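Local coordinates for protein 2-hydroxyethylphosphonate dioxygenase (Streptomyces viridochromogenes, PDB 4YAR) that catalyses the iron-dependent cleavage of 2-hydroxyethylphosphonate by dioxygen to hydroxymethylphosphonate and formate, a step in the biosynthesis of the herbicidal antibiotic bialaphos, at residues S313-T316 with E321-S324; D120-L125 with E149-Q154; A9-A14 with P60-A65. The protein carries 1 engineered substitution. All blocks are in the same frame, centred on the assembly; numbering follows the deposited sequence.

Overall arrangement
The three contacts follow one another along the chain without interlocking: contact 3 (9-14 with 60-65) closes first, then contact 2 (120-125 with 149-154), then contact 1 (313-316 with 321-324). Contact 3 belongs to the first cro/C1-type helical region and lies across the centre of the chain from the other two, about 46 Å from contact 1 and 51 Å from contact 2 between centres. Contact 1 is a hairpin and contact 2 a meeting of two loops, with centres about 33 Å apart. In contact 2 the side chain of Leu125 is about 6 Å from that of His182, an iron ligand that binds cadmium here, and about 11 Å from a bound cadmium ion. Contact 1 is remote from the annotated sites.

Contact 1: S313-T316 with E321-S324; sequences SRRT and EAAS
Arg315 and Ser324 face each other near one end of an antiparallel beta hairpin made of strands 315-317 and 320-324, at the margin of a larger antiparallel sheet. Arg315 and Ala322 form a hydrogen-bonded pair: Arg315 N donates to Ala322 O at 3.0 Å, and the return bond, from Ala322 N to Arg315 O, measures 2.8 Å. The side chain of Arg315 leaves on the same face as Ala322 CB, then bends at chi2 (-97°) and runs along the partner strand toward Ser324. Its guanidinium therefore lies above the backbone between Ala322 and Ala323, with Ala322 C over its centre. NH1 divides its contacts between the two segments, giving a bond of 2.8 Å to Ser324 OG, which is tilted from the guanidinium plane, and one of 3.1 Å to Ser313 O, which lies in that plane. Two bonds on one nitrogen fix the rotation of the group. NH2 adds a weak bond to the same Ser324 hydroxyl.

Ser313 extends the pairing beyond the strand. Its OG accepts from Ser324 N and is also bonded to Ser310 O, tying the end of helix 307-312 to the hairpin. Arg314 and Glu321 keep to a different side. Their flat groups are turned 43° apart, and their charges approach without forming a salt bridge, while Arg314 NE is bonded to Arg311 O. Their closest touch brings the CD methylene of Arg314 to 3.3 Å from the carboxylate oxygen OE1 of Glu321.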
# COMPACT_ATOMS: atom_id res chain seq x y z
N SER A 313 -2.04 -5.30 -23.37
CA SER A 313 -2.71 -5.86 -22.19
C SER A 313 -4.22 -5.72 -22.23
O SER A 313 -4.93 -6.25 -21.38
CB SER A 313 -2.13 -5.23 -20.95
OG SER A 313 -2.74 -4.00 -20.70
N ARG A 314 -4.79 -5.01 -23.19
CA ARG A 314 -6.20 -4.71 -23.09
C ARG A 314 -7.08 -5.91 -22.93
O ARG A 314 -6.85 -6.92 -23.56
CB ARG A 314 -6.70 -3.97 -24.33
CG ARG A 314 -6.55 -2.47 -24.21
CD ARG A 314 -7.06 -1.88 -25.53
NE ARG A 314 -6.05 -2.00 -26.57
CZ ARG A 314 -6.29 -1.87 -27.88
NH1 ARG A 314 -7.54 -1.66 -28.32
NH2 ARG A 314 -5.29 -1.94 -28.74
N ARG A 315 -8.09 -5.78 -22.10
CA ARG A 315 -9.07 -6.86 -21.88
C ARG A 315 -10.39 -6.36 -21.42
O ARG A 315 -10.50 -5.29 -20.80
CB ARG A 315 -8.58 -7.96 -20.91
CG ARG A 315 -8.49 -7.54 -19.42
CD ARG A 315 -7.07 -7.13 -19.13
NE ARG A 315 -6.84 -6.55 -17.80
CZ ARG A 315 -5.74 -5.85 -17.49
NH1 ARG A 315 -4.80 -5.57 -18.40
NH2 ARG A 315 -5.64 -5.33 -16.30
N THR A 316 -11.44 -7.15 -21.67
CA THR A 316 -12.72 -6.91 -21.02
C THR A 316 -12.69 -7.37 -19.57
O THR A 316 -12.17 -8.41 -19.30
CB THR A 316 -13.85 -7.61 -21.78
OG1 THR A 316 -13.82 -7.15 -23.12
CG2 THR A 316 -15.24 -7.28 -21.20
N GLU A 321 -13.54 -1.89 -20.07
CA GLU A 321 -12.30 -2.29 -20.74
C GLU A 321 -11.11 -1.86 -19.85
O GLU A 321 -11.13 -0.78 -19.31
CB GLU A 321 -12.22 -1.78 -22.17
CG GLU A 321 -11.28 -2.62 -23.06
CD GLU A 321 -11.06 -2.08 -24.48
OE1 GLU A 321 -10.23 -2.64 -25.20
OE2 GLU A 321 -11.72 -1.11 -24.88
N ALA A 322 -10.16 -2.76 -19.65
CA ALA A 322 -9.04 -2.49 -18.69
C ALA A 322 -7.73 -2.61 -19.38
O ALA A 322 -7.56 -3.43 -20.26
CB ALA A 322 -9.14 -3.43 -17.49
N ALA A 323 -6.74 -1.78 -19.00
CA ALA A 323 -5.40 -2.00 -19.45
C ALA A 323 -4.46 -1.78 -18.23
O ALA A 323 -4.77 -0.98 -17.33
CB ALA A 323 -5.06 -0.98 -20.51
N SER A 324 -3.35 -2.48 -18.23
CA SER A 324 -2.41 -2.45 -17.12
C SER A 324 -1.45 -1.32 -17.11
O SER A 324 -0.88 -0.98 -18.12
CB SER A 324 -1.58 -3.74 -17.10
OG SER A 324 -2.42 -4.91 -17.10

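Contact 2: D120-L125 with E149-Q154; sequences DRLPAL and EEITPQ
Apolar contact is carried by Leu122 and Ile151, whose side chains reach toward each other tip to tip from two irregular loops. Both methyls of Leu122 take part: CD1 and CD2 each lie 4.1 Å from Ile151 CG1, and Ile151 CD1 comes within the same range of Leu122 CD1. Leu122 points toward the other loop, whereas Ile151 brings its longer branch round, with CG1 anti to its carbonyl carbon (chi1 -56°). The backbones stay well apart, 9.4 Å between Leu122 CA and Ile151 CA, so this pair bridges them by side-chain ends alone. Trp156 and Arg146, on the neighbouring strands 156-159 and 143-146, touch both residues and complete the small cluster.

The second kind of contact sets a methyl against a carboxylate. Glu149 starts away from Leu125 but folds back at chi2 (-79°), and its OE2 comes to 3.8 Å from Leu125 CD1. Glu149 CD lies 4.0 Å from the same methyl.

Polar links run through the surroundings: Arg146 donates from NH1 to Pro123 O and from NH2 to Glu149 O, joining the two loops through one guanidinium. Leu125 also touches Ser183 and precedes the substrate-binding Asn126 in sequence. With no hydrogen bond directly between the loops, their direct contact is a small, mainly dispersive one at the surface, while Arg146 supplies the directional bonds that hold them beside one another.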
# COMPACT_ATOMS: atom_id res chain seq x y z
N ASP A 120 15.34 22.39 -21.70
CA ASP A 120 16.77 22.79 -21.78
C ASP A 120 17.33 23.06 -20.37
O ASP A 120 18.36 23.71 -20.20
CB ASP A 120 16.91 24.00 -22.71
CG ASP A 120 16.30 25.26 -22.12
OD1 ASP A 120 15.46 25.18 -21.19
OD2 ASP A 120 16.68 26.34 -22.61
N ARG A 121 16.67 22.54 -19.33
CA ARG A 121 17.21 22.61 -18.02
C ARG A 121 17.15 21.22 -17.43
O ARG A 121 16.09 20.58 -17.40
CB ARG A 121 16.44 23.60 -17.16
CG ARG A 121 16.93 23.71 -15.71
CD ARG A 121 16.12 24.70 -14.85
NE ARG A 121 16.18 26.03 -15.45
CZ ARG A 121 17.14 26.91 -15.20
NH1 ARG A 121 18.09 26.63 -14.33
NH2 ARG A 121 17.14 28.09 -15.80
N LEU A 122 18.27 20.76 -16.91
CA LEU A 122 18.31 19.46 -16.29
C LEU A 122 17.55 19.58 -14.93
O LEU A 122 17.77 20.51 -14.15
CB LEU A 122 19.77 19.06 -16.07
CG LEU A 122 20.06 17.59 -16.05
CD1 LEU A 122 19.92 17.08 -17.48
CD2 LEU A 122 21.48 17.41 -15.54
N PRO A 123 16.54 18.70 -14.70
CA PRO A 123 15.69 18.89 -13.56
C PRO A 123 16.37 18.44 -12.25
O PRO A 123 16.74 17.30 -12.10
CB PRO A 123 14.47 17.98 -13.86
CG PRO A 123 14.99 16.92 -14.77
CD PRO A 123 16.11 17.59 -15.56
N ALA A 124 16.47 19.35 -11.29
CA ALA A 124 17.19 19.10 -10.07
C ALA A 124 16.46 18.00 -9.33
O ALA A 124 15.23 17.95 -9.36
CB ALA A 124 17.28 20.39 -9.23
N LEU A 125 17.22 17.10 -8.72
CA LEU A 125 16.62 15.94 -8.03
C LEU A 125 15.97 16.27 -6.70
O LEU A 125 16.36 17.23 -6.04
CB LEU A 125 17.70 14.87 -7.80
CG LEU A 125 18.24 14.19 -9.06
CD1 LEU A 125 19.53 13.49 -8.67
CD2 LEU A 125 17.28 13.18 -9.66
N GLU A 149 22.44 11.32 -10.52
CA GLU A 149 23.19 12.53 -10.70
C GLU A 149 23.74 12.62 -12.08
O GLU A 149 23.59 13.63 -12.76
CB GLU A 149 24.32 12.57 -9.67
CG GLU A 149 23.79 12.78 -8.27
CD GLU A 149 23.43 14.22 -7.96
OE1 GLU A 149 23.85 15.13 -8.70
OE2 GLU A 149 22.77 14.44 -6.93
N GLU A 150 24.36 11.54 -12.51
CA GLU A 150 24.99 11.44 -13.79
C GLU A 150 23.88 11.09 -14.84
O GLU A 150 22.99 10.32 -14.53
CB GLU A 150 26.10 10.34 -13.67
CG GLU A 150 27.24 10.31 -14.69
CD GLU A 150 28.03 8.98 -14.65
OE1 GLU A 150 28.46 8.56 -13.56
OE2 GLU A 150 28.23 8.35 -15.72
N ILE A 151 23.93 11.69 -16.03
CA ILE A 151 23.01 11.37 -17.15
C ILE A 151 23.49 10.24 -18.04
O ILE A 151 24.42 10.40 -18.81
CB ILE A 151 22.74 12.60 -18.03
CG1 ILE A 151 22.19 13.74 -17.16
CG2 ILE A 151 21.79 12.28 -19.18
CD1 ILE A 151 21.04 13.31 -16.26
N THR A 152 22.80 9.12 -17.94
CA THR A 152 23.13 7.87 -18.62
C THR A 152 21.80 7.21 -19.03
O THR A 152 20.78 7.60 -18.56
CB THR A 152 23.86 6.89 -17.67
OG1 THR A 152 22.94 6.36 -16.73
CG2 THR A 152 25.00 7.60 -16.92
N PRO A 153 21.83 6.16 -19.86
CA PRO A 153 20.58 5.47 -20.17
C PRO A 153 19.90 4.89 -18.97
O PRO A 153 18.68 4.72 -19.00
CB PRO A 153 21.06 4.35 -21.09
CG PRO A 153 22.22 4.99 -21.80
CD PRO A 153 22.94 5.64 -20.68
N GLN A 154 20.64 4.57 -17.93
CA GLN A 154 20.02 3.96 -16.77
C GLN A 154 19.43 5.01 -15.85
O GLN A 154 18.66 4.69 -14.96
CB GLN A 154 21.04 3.14 -15.96
CG GLN A 154 21.60 1.94 -16.70
CD GLN A 154 22.53 2.36 -17.84
OE1 GLN A 154 23.38 3.25 -17.69
NE2 GLN A 154 22.35 1.74 -18.99

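Contact 3: A9-A14 with P60-A65; sequences AHWMNA and PSQLAA
The helical segment 9-14 and the loop segment 60-65 come no nearer than 8.4 Å between alpha carbons, at Trp11 CA and Leu63 CA, and the gap between them is spanned by the indole of Trp11. That side chain points at the loop, its CG anti to the carbonyl carbon (chi1 -74°), and meets two consecutive residues at different places on the ring system. On the six-membered ring, CZ2 lies 3.7 Å from Gln62 NE2. Indole and amide planes are 66° apart, and the amide nitrogen approaches obliquely. Gln62 reaches this position with an extended chain, and its amide is anchored at the other atom, OE1, by the backbone N of Glu59.

On the five-membered ring, Trp11 CD1 meets Leu63 CD2 at 4.1 Å and Gln62 O at a similar distance. Both segments belong to a cro/C1-type helix-turn-helix region, where the contact joins the first helix, 5-15, to the chain leaving the last one, 49-55. Leu63 is buried there against Leu52 of helix 49-55, Val58 and Ile3, and Val58 also touches Trp11.

The indole is backed from its own helix as well: His10 CD2 stands 3.4 Å above one of its faces, offset toward the rim. Close by, the backbone of Leu63 is hydrogen-bonded to that of Asp4, and Lys7 NZ bonds to Ala64 O.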
# COMPACT_ATOMS: atom_id res chain seq x y z
N ALA A 9 -10.88 -3.29 25.77
CA ALA A 9 -11.09 -4.67 26.18
C ALA A 9 -9.77 -5.41 26.13
O ALA A 9 -9.45 -6.14 27.06
CB ALA A 9 -12.16 -5.36 25.35
N HIS A 10 -9.01 -5.24 25.05
CA HIS A 10 -7.67 -5.86 24.92
C HIS A 10 -6.76 -5.57 26.12
O HIS A 10 -6.13 -6.46 26.70
CB HIS A 10 -6.97 -5.39 23.60
CG HIS A 10 -5.50 -5.66 23.59
ND1 HIS A 10 -4.97 -6.93 23.51
CD2 HIS A 10 -4.44 -4.83 23.74
CE1 HIS A 10 -3.65 -6.87 23.58
NE2 HIS A 10 -3.31 -5.61 23.74
N TRP A 11 -6.71 -4.31 26.55
CA TRP A 11 -5.82 -3.93 27.67
C TRP A 11 -6.36 -4.33 29.01
O TRP A 11 -5.60 -4.75 29.90
CB TRP A 11 -5.44 -2.44 27.61
CG TRP A 11 -4.44 -2.20 26.52
CD1 TRP A 11 -4.65 -1.57 25.34
CD2 TRP A 11 -3.10 -2.69 26.50
NE1 TRP A 11 -3.52 -1.63 24.56
CE2 TRP A 11 -2.54 -2.29 25.26
CE3 TRP A 11 -2.31 -3.41 27.40
CZ2 TRP A 11 -1.24 -2.60 24.89
CZ3 TRP A 11 -0.98 -3.73 27.01
CH2 TRP A 11 -0.47 -3.30 25.80
N MET A 12 -7.66 -4.30 29.19
CA MET A 12 -8.22 -4.90 30.38
C MET A 12 -7.89 -6.38 30.46
O MET A 12 -7.49 -6.86 31.53
CB MET A 12 -9.74 -4.73 30.47
CG MET A 12 -10.16 -3.27 30.67
SD MET A 12 -11.95 -3.10 30.29
CE MET A 12 -12.69 -4.10 31.56
N ASN A 13 -8.07 -7.09 29.36
CA ASN A 13 -7.69 -8.51 29.37
C ASN A 13 -6.18 -8.72 29.63
O ASN A 13 -5.77 -9.64 30.39
CB ASN A 13 -8.08 -9.15 28.06
CG ASN A 13 -7.55 -10.56 27.97
OD1 ASN A 13 -6.54 -10.85 27.30
ND2 ASN A 13 -8.18 -11.42 28.71
N ALA A 14 -5.36 -7.87 29.05
CA ALA A 14 -3.90 -7.99 29.26
C ALA A 14 -3.49 -7.85 30.69
O ALA A 14 -2.63 -8.57 31.17
CB ALA A 14 -3.16 -7.01 28.42
N PRO A 60 -2.49 7.17 26.43
CA PRO A 60 -3.85 7.41 26.01
C PRO A 60 -4.17 7.03 24.55
O PRO A 60 -5.29 6.56 24.26
CB PRO A 60 -4.02 8.91 26.26
CG PRO A 60 -3.15 9.18 27.44
CD PRO A 60 -1.95 8.30 27.21
N SER A 61 -3.19 7.19 23.67
CA SER A 61 -3.32 6.83 22.23
C SER A 61 -3.44 5.33 21.95
O SER A 61 -3.86 4.89 20.85
CB SER A 61 -2.10 7.35 21.48
OG SER A 61 -0.92 6.72 21.93
N GLN A 62 -3.04 4.53 22.92
CA GLN A 62 -3.26 3.11 22.80
C GLN A 62 -4.71 2.73 23.06
O GLN A 62 -5.10 1.60 22.81
CB GLN A 62 -2.35 2.39 23.77
CG GLN A 62 -0.88 2.56 23.46
CD GLN A 62 0.03 1.84 24.43
OE1 GLN A 62 0.39 2.37 25.48
NE2 GLN A 62 0.44 0.64 24.07
N LEU A 63 -5.52 3.65 23.60
CA LEU A 63 -6.95 3.40 23.72
C LEU A 63 -7.78 4.19 22.72
O LEU A 63 -9.01 4.05 22.67
CB LEU A 63 -7.45 3.76 25.14
CG LEU A 63 -6.76 3.03 26.28
CD1 LEU A 63 -7.15 3.58 27.66
CD2 LEU A 63 -7.14 1.58 26.19
N ALA A 64 -7.12 5.05 21.96
CA ALA A 64 -7.80 5.97 21.03
C ALA A 64 -8.45 5.30 19.84
O ALA A 64 -7.83 4.44 19.18
CB ALA A 64 -6.81 7.01 20.53
N ALA A 65 -9.67 5.72 19.52
CA ALA A 65 -10.39 5.23 18.34
C ALA A 65 -9.96 6.00 17.11
O ALA A 65 -9.55 7.16 17.19
CB ALA A 65 -11.91 5.32 18.53